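Local coordinates for hydrazine synthase subunit alpha (Candidatus Kuenenia stuttgartiensis, PDB 5C2V), which forms hydrazine from hydroxylamine and ammonia, the second half-reaction of the hydrazine synthase complex, and carries two c-type hemes, at residues L718-E726 with I736-N746; D649-K657 with F748-I757. All blocks are in the same frame, centred on the assembly; numbering follows the deposited sequence.

Contact 1. Residues L718-E726 with I736-N746; sequences LVWRLYEAE and IFPIEGRLLHN. With HEC (heme c), chain B.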
loop_
_atom_site.group_PDB
_atom_site.type_symbol
_atom_site.label_atom_id
_atom_site.label_comp_id
_atom_site.label_asym_id
_atom_site.label_seq_id
_atom_site.Cartn_x
_atom_site.Cartn_y
_atom_site.Cartn_z
ATOM N N LEU D 718 -6.318 20.437 15.676
ATOM C CA LEU D 718 -5.976 21.355 16.756
ATOM C C LEU D 718 -5.561 22.713 16.205
ATOM O O LEU D 718 -6.015 23.754 16.679
ATOM C CB LEU D 718 -4.854 20.774 17.618
ATOM C CG LEU D 718 -4.303 21.681 18.717
ATOM C CD1 LEU D 718 -5.404 22.043 19.694
ATOM C CD2 LEU D 718 -3.138 21.014 19.436
ATOM N N VAL D 719 -4.699 22.690 15.194
ATOM C CA VAL D 719 -4.218 23.913 14.566
ATOM C C VAL D 719 -5.332 24.575 13.760
ATOM O O VAL D 719 -5.439 25.802 13.721
ATOM C CB VAL D 719 -3.008 23.633 13.657
ATOM C CG1 VAL D 719 -2.477 24.921 13.057
ATOM C CG2 VAL D 719 -1.915 22.930 14.444
ATOM N N TRP D 720 -6.161 23.752 13.121
ATOM C CA TRP D 720 -7.340 24.238 12.407
ATOM C C TRP D 720 -8.228 25.068 13.326
ATOM O O TRP D 720 -8.759 26.103 12.924
ATOM C CB TRP D 720 -8.142 23.070 11.826
ATOM C CG TRP D 720 -7.650 22.580 10.496
ATOM C CD1 TRP D 720 -6.366 22.268 10.158
ATOM C CD2 TRP D 720 -8.443 22.327 9.330
ATOM N NE1 TRP D 720 -6.308 21.846 8.851
ATOM C CE2 TRP D 720 -7.571 21.871 8.321
ATOM C CE3 TRP D 720 -9.806 22.442 9.039
ATOM C CZ2 TRP D 720 -8.016 21.534 7.044
ATOM C CZ3 TRP D 720 -10.246 22.106 7.772
ATOM C CH2 TRP D 720 -9.354 21.659 6.790
ATOM N N ARG D 721 -8.381 24.607 14.563
ATOM C CA ARG D 721 -9.216 25.299 15.538
ATOM C C ARG D 721 -8.513 26.509 16.142
ATOM O O ARG D 721 -9.140 27.540 16.383
ATOM C CB ARG D 721 -9.649 24.340 16.648
ATOM C CG ARG D 721 -10.621 23.265 16.189
ATOM C CD ARG D 721 -11.772 23.873 15.404
ATOM N NE ARG D 721 -12.444 24.936 16.146
ATOM C CZ ARG D 721 -13.447 24.736 16.994
ATOM N NH1 ARG D 721 -13.897 23.508 17.212
ATOM N NH2 ARG D 721 -13.998 25.763 17.626
ATOM N N LEU D 722 -7.214 26.381 16.390
ATOM C CA LEU D 722 -6.446 27.477 16.965
ATOM C C LEU D 722 -6.359 28.662 16.003
ATOM O O LEU D 722 -6.230 29.805 16.434
ATOM C CB LEU D 722 -5.043 27.007 17.357
ATOM C CG LEU D 722 -4.969 26.154 18.626
ATOM C CD1 LEU D 722 -3.572 25.592 18.825
ATOM C CD2 LEU D 722 -5.401 26.964 19.840
ATOM N N TYR D 723 -6.404 28.386 14.703
ATOM C CA TYR D 723 -6.470 29.455 13.709
ATOM C C TYR D 723 -7.895 29.717 13.213
ATOM O O TYR D 723 -8.129 30.671 12.471
ATOM C CB TYR D 723 -5.562 29.131 12.522
ATOM C CG TYR D 723 -4.086 29.276 12.818
ATOM C CD1 TYR D 723 -3.398 28.293 13.515
ATOM C CD2 TYR D 723 -3.379 30.394 12.395
ATOM C CE1 TYR D 723 -2.048 28.419 13.786
ATOM C CE2 TYR D 723 -2.029 30.531 12.660
ATOM C CZ TYR D 723 -1.370 29.541 13.357
ATOM O OH TYR D 723 -0.026 29.671 13.624
ATOM N N GLU D 724 -8.838 28.880 13.646
ATOM C CA GLU D 724 -10.244 28.972 13.238
ATOM C C GLU D 724 -10.441 29.144 11.728
ATOM O O GLU D 724 -11.175 30.031 11.290
ATOM C CB GLU D 724 -10.938 30.121 13.975
ATOM C CG GLU D 724 -11.110 29.898 15.473
ATOM C CD GLU D 724 -12.112 28.802 15.805
ATOM O OE1 GLU D 724 -12.186 28.405 16.986
ATOM O OE2 GLU D 724 -12.830 28.339 14.892
ATOM N N ALA D 725 -9.785 28.296 10.942
ATOM C CA ALA D 725 -9.898 28.342 9.486
ATOM C C ALA D 725 -9.538 26.988 8.885
ATOM O O ALA D 725 -8.951 26.146 9.564
ATOM C CB ALA D 725 -9.005 29.433 8.916
ATOM N N GLU D 726 -9.885 26.770 7.619
ATOM C CA GLU D 726 -9.456 25.543 6.959
ATOM C C GLU D 726 -8.124 25.803 6.255
ATOM O O GLU D 726 -8.044 26.518 5.257
ATOM C CB GLU D 726 -10.530 25.021 5.988
ATOM C CG GLU D 726 -10.993 25.975 4.895
ATOM C CD GLU D 726 -12.011 25.333 3.966
ATOM O OE1 GLU D 726 -11.703 24.266 3.392
ATOM O OE2 GLU D 726 -13.116 25.895 3.804
ATOM N N ILE D 736 -16.079 19.250 11.585
ATOM C CA ILE D 736 -14.957 19.972 12.171
ATOM C C ILE D 736 -15.443 21.116 13.050
ATOM O O ILE D 736 -15.213 21.125 14.259
ATOM C CB ILE D 736 -14.010 20.519 11.088
ATOM C CG1 ILE D 736 -13.501 19.378 10.205
ATOM C CG2 ILE D 736 -12.845 21.262 11.723
ATOM C CD1 ILE D 736 -12.551 19.820 9.118
ATOM N N PHE D 737 -16.113 22.084 12.433
ATOM C CA PHE D 737 -16.625 23.237 13.158
ATOM C C PHE D 737 -18.098 23.059 13.513
ATOM O O PHE D 737 -18.951 23.002 12.627
ATOM C CB PHE D 737 -16.428 24.511 12.337
ATOM C CG PHE D 737 -15.026 24.689 11.833
ATOM C CD1 PHE D 737 -14.011 25.075 12.692
ATOM C CD2 PHE D 737 -14.721 24.467 10.500
ATOM C CE1 PHE D 737 -12.719 25.239 12.232
ATOM C CE2 PHE D 737 -13.429 24.628 10.034
ATOM C CZ PHE D 737 -12.428 25.015 10.902
ATOM N N PRO D 738 -18.397 22.967 14.817
ATOM C CA PRO D 738 -19.768 22.820 15.319
ATOM C C PRO D 738 -20.654 23.995 14.921
ATOM O O PRO D 738 -20.217 25.143 14.993
ATOM C CB PRO D 738 -19.585 22.772 16.840
ATOM C CG PRO D 738 -18.173 22.346 17.043
ATOM C CD PRO D 738 -17.409 22.952 15.909
ATOM N N ILE D 739 -21.881 23.708 14.500
ATOM C CA ILE D 739 -22.823 24.764 14.154
ATOM C C ILE D 739 -23.553 25.262 15.396
ATOM O O ILE D 739 -24.174 26.322 15.375
ATOM C CB ILE D 739 -23.857 24.290 13.112
ATOM C CG1 ILE D 739 -24.787 23.236 13.715
ATOM C CG2 ILE D 739 -23.156 23.754 11.872
ATOM C CD1 ILE D 739 -25.828 22.715 12.748
ATOM N N GLU D 740 -23.466 24.497 16.481
ATOM C CA GLU D 740 -24.146 24.849 17.722
ATOM C C GLU D 740 -23.195 24.865 18.912
ATOM O O GLU D 740 -22.451 23.912 19.138
ATOM C CB GLU D 740 -25.298 23.880 17.995
ATOM C CG GLU D 740 -26.673 24.449 17.695
ATOM C CD GLU D 740 -27.789 23.473 18.014
ATOM O OE1 GLU D 740 -27.601 22.258 17.789
ATOM O OE2 GLU D 740 -28.851 23.920 18.496
ATOM N N GLY D 741 -23.230 25.956 19.672
ATOM C CA GLY D 741 -22.413 26.086 20.864
ATOM C C GLY D 741 -20.934 26.219 20.566
ATOM O O GLY D 741 -20.092 25.884 21.399
ATOM N N ARG D 742 -20.614 26.712 19.373
ATOM C CA ARG D 742 -19.225 26.887 18.967
ATOM C C ARG D 742 -18.562 28.003 19.770
ATOM O O ARG D 742 -19.220 28.951 20.193
ATOM C CB ARG D 742 -19.135 27.187 17.467
ATOM C CG ARG D 742 -17.714 27.217 16.924
ATOM C CD ARG D 742 -17.676 27.579 15.450
ATOM N NE ARG D 742 -16.305 27.701 14.964
ATOM C CZ ARG D 742 -15.978 28.010 13.714
ATOM N NH1 ARG D 742 -16.926 28.230 12.812
ATOM N NH2 ARG D 742 -14.703 28.101 13.362
ATOM N N LEU D 743 -17.257 27.872 19.985
ATOM C CA LEU D 743 -16.483 28.888 20.684
ATOM C C LEU D 743 -15.196 29.177 19.919
ATOM O O LEU D 743 -14.430 28.261 19.621
ATOM C CB LEU D 743 -16.170 28.433 22.110
ATOM C CG LEU D 743 -15.626 29.489 23.072
ATOM C CD1 LEU D 743 -16.630 30.613 23.257
ATOM C CD2 LEU D 743 -15.288 28.850 24.402
ATOM N N LEU D 744 -14.966 30.446 19.593
ATOM C CA LEU D 744 -13.787 30.819 18.815
ATOM C C LEU D 744 -12.516 30.674 19.646
ATOM O O LEU D 744 -12.377 31.291 20.702
ATOM C CB LEU D 744 -13.923 32.251 18.295
ATOM C CG LEU D 744 -15.040 32.487 17.277
ATOM C CD1 LEU D 744 -15.101 33.950 16.869
ATOM C CD2 LEU D 744 -14.851 31.596 16.058
ATOM N N HIS D 745 -11.595 29.847 19.160
ATOM C CA HIS D 745 -10.362 29.546 19.882
ATOM C C HIS D 745 -9.135 30.325 19.409
ATOM O O HIS D 745 -8.040 30.129 19.933
ATOM C CB HIS D 745 -10.070 28.046 19.798
ATOM C CG HIS D 745 -10.914 27.217 20.715
ATOM N ND1 HIS D 745 -12.291 27.279 20.717
ATOM C CD2 HIS D 745 -10.575 26.318 21.669
ATOM C CE1 HIS D 745 -12.764 26.448 21.629
ATOM N NE2 HIS D 745 -11.744 25.854 22.222
ATOM N N ASN D 746 -9.307 31.199 18.424
ATOM C CA ASN D 746 -8.154 31.835 17.793
ATOM C C ASN D 746 -7.501 32.931 18.638
ATOM O O ASN D 746 -6.328 33.252 18.442
ATOM C CB ASN D 746 -8.547 32.399 16.422
ATOM C CG ASN D 746 -9.614 33.470 16.509
ATOM O OD1 ASN D 746 -10.409 33.498 17.448
ATOM N ND2 ASN D 746 -9.641 34.356 15.521
HETATM FE FE HEC B . -11.426 24.449 23.740
HETATM C CHA HEC B . -13.597 22.612 21.820
HETATM C CHB HEC B . -8.761 22.982 22.151
HETATM C CHC HEC B . -9.227 26.380 25.586
HETATM C CHD HEC B . -14.037 25.775 25.543
HETATM N NA HEC B . -11.215 23.030 22.291
HETATM C C1A HEC B . -12.250 22.456 21.576
HETATM C C2A HEC B . -11.666 21.656 20.518
HETATM C C3A HEC B . -10.336 21.755 20.606
HETATM C C4A HEC B . -10.021 22.623 21.724
HETATM C CMA HEC B . -9.313 21.068 19.677
HETATM C CAA HEC B . -12.447 20.833 19.470
HETATM C CBA HEC B . -12.715 19.432 20.012
HETATM C CGA HEC B . -13.346 18.587 18.935
HETATM O O1A HEC B . -13.213 17.337 18.993
HETATM O O2A HEC B . -13.974 19.164 18.011
HETATM N NB HEC B . -9.373 24.605 23.890
HETATM C C1B HEC B . -8.467 23.985 23.051
HETATM C C2B HEC B . -7.164 24.577 23.286
HETATM C C3B HEC B . -7.295 25.507 24.240
HETATM C C4B HEC B . -8.687 25.548 24.632
HETATM C CMB HEC B . -5.857 24.175 22.568
HETATM C CAB HEC B . -6.185 26.409 24.827
HETATM C CBB HEC B . -5.761 27.470 23.787
HETATM N NC HEC B . -11.597 25.822 25.272
HETATM C C1C HEC B . -10.563 26.495 25.893
HETATM C C2C HEC B . -11.134 27.434 26.837
HETATM C C3C HEC B . -12.447 27.179 26.913
HETATM C C4C HEC B . -12.775 26.219 25.872
HETATM C CMC HEC B . -10.299 28.255 27.845
HETATM C CAC HEC B . -13.471 27.877 27.842
HETATM C CBC HEC B . -13.597 29.379 27.502
HETATM N ND HEC B . -13.511 24.210 23.691
HETATM C C1D HEC B . -14.382 24.905 24.528
HETATM C C2D HEC B . -15.738 24.566 24.161
HETATM C C3D HEC B . -15.627 23.583 22.988
HETATM C C4D HEC B . -14.197 23.415 22.772
HETATM C CMD HEC B . -17.034 25.098 24.811
HETATM C CAD HEC B . -16.837 22.932 22.266
HETATM C CBD HEC B . -16.677 22.776 20.753
HETATM C CGD HEC B . -16.349 24.083 20.079
HETATM O O1D HEC B . -15.798 24.044 18.949
HETATM O O2D HEC B . -16.635 25.161 20.660
HETATM O O HOH W 1 -13.448 21.219 16.336
#

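Contact 2. Residues D649-K657 with F748-I757; sequences DIQPILDAK and FLTQDERYAI. With HEC (heme c), chain B.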
loop_
_atom_site.group_PDB
_atom_site.type_symbol
_atom_site.label_atom_id
_atom_site.label_comp_id
_atom_site.label_asym_id
_atom_site.label_seq_id
_atom_site.Cartn_x
_atom_site.Cartn_y
_atom_site.Cartn_z
ATOM N N ASP D 649 7.767 23.349 27.329
ATOM C CA ASP D 649 7.233 24.425 26.498
ATOM C C ASP D 649 5.706 24.416 26.383
ATOM O O ASP D 649 5.043 25.363 26.802
ATOM C CB ASP D 649 7.860 24.361 25.102
ATOM C CG ASP D 649 9.372 24.515 25.134
ATOM O OD1 ASP D 649 9.870 25.314 25.955
ATOM O OD2 ASP D 649 10.062 23.836 24.345
ATOM N N ILE D 650 5.158 23.351 25.804
ATOM C CA ILE D 650 3.731 23.280 25.487
ATOM C C ILE D 650 2.818 23.130 26.711
ATOM O O ILE D 650 1.826 23.856 26.852
ATOM C CB ILE D 650 3.443 22.109 24.526
ATOM C CG1 ILE D 650 4.331 22.207 23.282
ATOM C CG2 ILE D 650 1.972 22.081 24.140
ATOM C CD1 ILE D 650 4.211 23.523 22.545
ATOM N N GLN D 651 3.151 22.180 27.581
ATOM C CA GLN D 651 2.313 21.865 28.739
ATOM C C GLN D 651 1.987 23.068 29.638
ATOM O O GLN D 651 0.844 23.203 30.065
ATOM C CB GLN D 651 2.963 20.761 29.582
ATOM C CG GLN D 651 2.136 20.342 30.793
ATOM C CD GLN D 651 0.947 19.475 30.420
ATOM O OE1 GLN D 651 1.097 18.442 29.768
ATOM N NE2 GLN D 651 -0.243 19.894 30.834
ATOM N N PRO D 652 2.974 23.939 29.938
ATOM C CA PRO D 652 2.596 25.112 30.739
ATOM C C PRO D 652 1.592 26.019 30.028
ATOM O O PRO D 652 0.711 26.589 30.679
ATOM C CB PRO D 652 3.929 25.837 30.948
ATOM C CG PRO D 652 4.955 24.771 30.827
ATOM C CD PRO D 652 4.436 23.854 29.766
ATOM N N ILE D 653 1.725 26.146 28.710
ATOM C CA ILE D 653 0.771 26.911 27.916
ATOM C C ILE D 653 -0.615 26.291 28.036
ATOM O O ILE D 653 -1.614 26.999 28.194
ATOM C CB ILE D 653 1.175 26.969 26.428
ATOM C CG1 ILE D 653 2.591 27.523 26.276
ATOM C CG2 ILE D 653 0.185 27.812 25.638
ATOM C CD1 ILE D 653 3.075 27.566 24.841
ATOM N N LEU D 654 -0.668 24.963 27.968
ATOM C CA LEU D 654 -1.934 24.247 28.106
ATOM C C LEU D 654 -2.551 24.445 29.489
ATOM O O LEU D 654 -3.762 24.608 29.621
ATOM C CB LEU D 654 -1.739 22.756 27.828
ATOM C CG LEU D 654 -1.332 22.391 26.401
ATOM C CD1 LEU D 654 -1.249 20.882 26.236
ATOM C CD2 LEU D 654 -2.304 22.994 25.398
ATOM N N ASP D 655 -1.718 24.431 30.521
ATOM C CA ASP D 655 -2.198 24.625 31.883
ATOM C C ASP D 655 -2.747 26.032 32.069
ATOM O O ASP D 655 -3.771 26.230 32.727
ATOM C CB ASP D 655 -1.081 24.363 32.894
ATOM C CG ASP D 655 -0.486 22.975 32.762
ATOM O OD1 ASP D 655 -1.181 22.078 32.242
ATOM O OD2 ASP D 655 0.677 22.784 33.177
ATOM N N ALA D 656 -2.062 27.010 31.488
ATOM C CA ALA D 656 -2.447 28.405 31.649
ATOM C C ALA D 656 -3.699 28.789 30.858
ATOM O O ALA D 656 -4.641 29.348 31.416
ATOM C CB ALA D 656 -1.286 29.312 31.253
ATOM N N LYS D 657 -3.702 28.502 29.557
ATOM C CA LYS D 657 -4.766 28.987 28.672
ATOM C C LYS D 657 -5.884 27.994 28.331
ATOM O O LYS D 657 -6.847 28.362 27.659
ATOM C CB LYS D 657 -4.149 29.478 27.364
ATOM C CG LYS D 657 -3.016 30.470 27.540
ATOM C CD LYS D 657 -3.489 31.733 28.231
ATOM C CE LYS D 657 -2.409 32.800 28.206
ATOM N NZ LYS D 657 -1.962 33.089 26.815
ATOM N N PHE D 748 -7.337 32.856 22.078
ATOM C CA PHE D 748 -6.919 32.338 23.381
ATOM C C PHE D 748 -5.409 32.415 23.598
ATOM O O PHE D 748 -4.947 32.593 24.725
ATOM C CB PHE D 748 -7.381 30.889 23.556
ATOM C CG PHE D 748 -8.844 30.751 23.857
ATOM C CD1 PHE D 748 -9.501 31.703 24.619
ATOM C CD2 PHE D 748 -9.562 29.666 23.384
ATOM C CE1 PHE D 748 -10.848 31.579 24.900
ATOM C CE2 PHE D 748 -10.910 29.535 23.661
ATOM C CZ PHE D 748 -11.554 30.493 24.420
ATOM N N LEU D 749 -4.646 32.277 22.519
ATOM C CA LEU D 749 -3.190 32.242 22.608
ATOM C C LEU D 749 -2.548 33.438 21.923
ATOM O O LEU D 749 -3.135 34.037 21.022
ATOM C CB LEU D 749 -2.644 30.954 21.986
ATOM C CG LEU D 749 -3.084 29.616 22.578
ATOM C CD1 LEU D 749 -2.466 28.464 21.800
ATOM C CD2 LEU D 749 -2.702 29.536 24.042
ATOM N N THR D 750 -1.338 33.785 22.352
ATOM C CA THR D 750 -0.540 34.761 21.625
ATOM C C THR D 750 0.072 34.063 20.416
ATOM O O THR D 750 -0.107 32.858 20.237
ATOM C CB THR D 750 0.571 35.372 22.501
ATOM O OG1 THR D 750 1.496 34.349 22.891
ATOM C CG2 THR D 750 -0.024 36.016 23.747
ATOM N N GLN D 751 0.798 34.807 19.591
ATOM C CA GLN D 751 1.381 34.230 18.387
ATOM C C GLN D 751 2.516 33.272 18.738
ATOM O O GLN D 751 2.688 32.235 18.095
ATOM C CB GLN D 751 1.883 35.331 17.449
ATOM C CG GLN D 751 2.550 34.816 16.179
ATOM C CD GLN D 751 1.587 34.083 15.261
ATOM O OE1 GLN D 751 0.371 34.256 15.349
ATOM N NE2 GLN D 751 2.130 33.255 14.376
ATOM N N ASP D 752 3.273 33.619 19.773
ATOM C CA ASP D 752 4.415 32.815 20.199
ATOM C C ASP D 752 3.987 31.443 20.717
ATOM O O ASP D 752 4.612 30.432 20.398
ATOM C CB ASP D 752 5.213 33.554 21.274
ATOM C CG ASP D 752 5.806 34.855 20.766
ATOM O OD1 ASP D 752 6.073 34.953 19.550
ATOM O OD2 ASP D 752 6.006 35.779 21.583
ATOM N N GLU D 753 2.924 31.415 21.514
ATOM C CA GLU D 753 2.412 30.168 22.079
ATOM C C GLU D 753 1.836 29.260 20.992
ATOM O O GLU D 753 2.177 28.072 20.897
ATOM C CB GLU D 753 1.345 30.470 23.136
ATOM C CG GLU D 753 1.836 31.347 24.282
ATOM C CD GLU D 753 0.701 31.962 25.082
ATOM O OE1 GLU D 753 -0.448 31.950 24.591
ATOM O OE2 GLU D 753 0.958 32.458 26.198
ATOM N N ARG D 754 0.964 29.838 20.171
ATOM C CA ARG D 754 0.324 29.111 19.084
ATOM C C ARG D 754 1.358 28.544 18.117
ATOM O O ARG D 754 1.287 27.373 17.733
ATOM C CB ARG D 754 -0.656 30.022 18.341
ATOM C CG ARG D 754 -1.512 29.307 17.310
ATOM C CD ARG D 754 -2.598 30.220 16.763
ATOM N NE ARG D 754 -2.050 31.336 15.999
ATOM C CZ ARG D 754 -2.787 32.295 15.446
ATOM N NH1 ARG D 754 -4.108 32.273 15.571
ATOM N NH2 ARG D 754 -2.206 33.273 14.767
ATOM N N TYR D 755 2.329 29.370 17.736
ATOM C CA TYR D 755 3.366 28.917 16.818
ATOM C C TYR D 755 4.330 27.960 17.507
ATOM O O TYR D 755 5.037 27.202 16.845
ATOM C CB TYR D 755 4.135 30.097 16.226
ATOM C CG TYR D 755 4.989 29.694 15.047
ATOM C CD1 TYR D 755 4.410 29.415 13.816
ATOM C CD2 TYR D 755 6.367 29.575 15.166
ATOM C CE1 TYR D 755 5.179 29.037 12.735
ATOM C CE2 TYR D 755 7.146 29.198 14.088
ATOM C CZ TYR D 755 6.545 28.930 12.875
ATOM O OH TYR D 755 7.311 28.554 11.796
ATOM N N ALA D 756 4.368 28.001 18.834
ATOM C CA ALA D 756 5.135 27.013 19.583
ATOM C C ALA D 756 4.471 25.655 19.419
ATOM O O ALA D 756 5.145 24.641 19.216
ATOM C CB ALA D 756 5.238 27.393 21.050
ATOM N N ILE D 757 3.143 25.643 19.499
ATOM C CA ILE D 757 2.388 24.417 19.252
ATOM C C ILE D 757 2.590 23.937 17.813
ATOM O O ILE D 757 2.808 22.743 17.569
ATOM C CB ILE D 757 0.884 24.616 19.526
ATOM C CG1 ILE D 757 0.657 24.988 20.992
ATOM C CG2 ILE D 757 0.103 23.359 19.172
ATOM C CD1 ILE D 757 -0.797 25.185 21.355
HETATM FE FE HEC B . -11.426 24.449 23.740
HETATM C CHA HEC B . -13.597 22.612 21.820
HETATM C CHB HEC B . -8.761 22.982 22.151
HETATM C CHC HEC B . -9.227 26.380 25.586
HETATM C CHD HEC B . -14.037 25.775 25.543
HETATM N NA HEC B . -11.215 23.030 22.291
HETATM C C1A HEC B . -12.250 22.456 21.576
HETATM C C2A HEC B . -11.666 21.656 20.518
HETATM C C3A HEC B . -10.336 21.755 20.606
HETATM C C4A HEC B . -10.021 22.623 21.724
HETATM C CMA HEC B . -9.313 21.068 19.677
HETATM C CAA HEC B . -12.447 20.833 19.470
HETATM C CBA HEC B . -12.715 19.432 20.012
HETATM C CGA HEC B . -13.346 18.587 18.935
HETATM O O1A HEC B . -13.213 17.337 18.993
HETATM O O2A HEC B . -13.974 19.164 18.011
HETATM N NB HEC B . -9.373 24.605 23.890
HETATM C C1B HEC B . -8.467 23.985 23.051
HETATM C C2B HEC B . -7.164 24.577 23.286
HETATM C C3B HEC B . -7.295 25.507 24.240
HETATM C C4B HEC B . -8.687 25.548 24.632
HETATM C CMB HEC B . -5.857 24.175 22.568
HETATM C CAB HEC B . -6.185 26.409 24.827
HETATM C CBB HEC B . -5.761 27.470 23.787
HETATM N NC HEC B . -11.597 25.822 25.272
HETATM C C1C HEC B . -10.563 26.495 25.893
HETATM C C2C HEC B . -11.134 27.434 26.837
HETATM C C3C HEC B . -12.447 27.179 26.913
HETATM C C4C HEC B . -12.775 26.219 25.872
HETATM C CMC HEC B . -10.299 28.255 27.845
HETATM C CAC HEC B . -13.471 27.877 27.842
HETATM C CBC HEC B . -13.597 29.379 27.502
HETATM N ND HEC B . -13.511 24.210 23.691
HETATM C C1D HEC B . -14.382 24.905 24.528
HETATM C C2D HEC B . -15.738 24.566 24.161
HETATM C C3D HEC B . -15.627 23.583 22.988
HETATM C C4D HEC B . -14.197 23.415 22.772
HETATM C CMD HEC B . -17.034 25.098 24.811
HETATM C CAD HEC B . -16.837 22.932 22.266
HETATM C CBD HEC B . -16.677 22.776 20.753
HETATM C CGD HEC B . -16.349 24.083 20.079
HETATM O O1D HEC B . -15.798 24.044 18.949
HETATM O O2D HEC B . -16.635 25.161 20.660
#

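Contact 1. Residues L718-E726 with I736-N746
The bis-histidine heme c site of the C-terminal domain joins the end of helix 717-722 to loop 736-746, where the carboxylate of Glu724 meets the backbone of His745. His745 NE2 binds the heme iron at 2.1 Å, and His662 supplies the other axial nitrogen. The far side of the imidazole is also engaged: His745 ND1 donates to Leu743 O at 2.6 Å, in the plane of the ring but 46° above that of the carbonyl. Across the contact, His745 N donates to Glu724 OE1 at 2.7 Å, a nearly straight bond (166°) arriving on the anti side. The syn lone pair of Glu724 OE1 takes Arg721 NH2 in a salt bridge, 3.3 Å away and in the guanidinium plane. Glu724 OE2 forms a salt bridge with Arg742 NH2, although its modelled length is too short to trust; the three residues make one charged network. Glu724 is the C-prime residue of a Schellman motif that ends the helix, and a bend at chi2 (-69°) turns its carboxylate toward the loop.

Bends at chi2 and chi3 likewise fold Arg721 toward the heme, where NH1 and NH2 both donate to propionate oxygen O1D, at 2.6 and 2.8 Å respectively. A water accepts from Arg721 NH1 and donates to Ile736 O and to O2A of the second propionate. Next to these polar groups, Arg721 CD lies 3.6 Å from Phe737 CE1, the two side chains running alongside in opposed senses, and Trp720 CZ3 packs 3.5 Å from Ile736 CD1. Glu724 thus links two arginines to the peptide of the iron ligand: one oxygen accepts two bonds, the propionate charge is probably offset by Arg721, and the bond from ND1 restrains rotation of the imidazole.

Contact 2. Residues D649-K657 with F748-I757
Lys657 lays the start of its side chain over Leu749, its CB 3.6 Å from Leu749 CD2, as the two side chains pass obliquely. A bend at chi2 (-62°) and another at chi4 then carry the amine past the Phe748 carbonyl to Glu753. Lys657 NZ donates to Glu753 OE1 at 2.9 Å, on the syn lone pair, and weakly to Glu753 OE2 at 3.1 Å; NZ thus reaches both carboxylate oxygens, unequally, the lysine and glutamate side chains crossing at about a right angle. Glu753 OE1 has a further donor, Thr750 N at 3.0 Å, which reaches it from 54° above the carboxylate plane. Thr750 occupies the N-cap position of helix 751-762, and this bond ties the carboxylate back to the helix start.

The apolar part of the contact continues along helix 646-657. The two branches of Ile653 divide between the loop and the helix, CG2 3.7 Å from Leu749 CD2 and CD1 3.8 Å from Glu753 CB. One turn earlier, Ile650 CD1 reaches the backbone of Ala756, 3.6 Å from its O, and also meets the side chain of Ile757. The segment axes approach to 10.0 Å and cross at -126°, more nearly antiparallel than parallel but strongly inclined. At the heme end, Leu749 packs against the heme atom CBB, while the Phe748 ring has the methyl CMC over one face, offset toward the rim.

The salt bridge sits directly before Cys658, a covalent heme attachment point that follows Lys657. The Glu753 carboxylate joins two elements, binding the end of helix 646-657 through Lys657 and the beginning of helix 751-762 by an N-H bond; opposite charges here probably offset each other beside apolar contacts of isoleucine, leucine and alanine.

In the fold
Contacts 1 and 2 lie in the cytochrome c range, on the same side of the chain's centre and 40 and 34 Å from it, their own centres 16 Å apart, and both touch the same heme c. Along the sequence, 649-657 comes first, then 718-726 and 736-746, and last 748-757, so both segments of contact 1 fall between those of contact 2. Helices 717-722 and 751-762 join the two contacts: Leu722 packs on Ile757, and Arg754 forms a cation-pi interaction with Tyr723. His745 and Phe748 meet edge-to-face. Contact 1 brings an iron ligand and propionate partners, contact 2 the helix leading into the heme-attaching cysteines, consistent with a role in electron transfer.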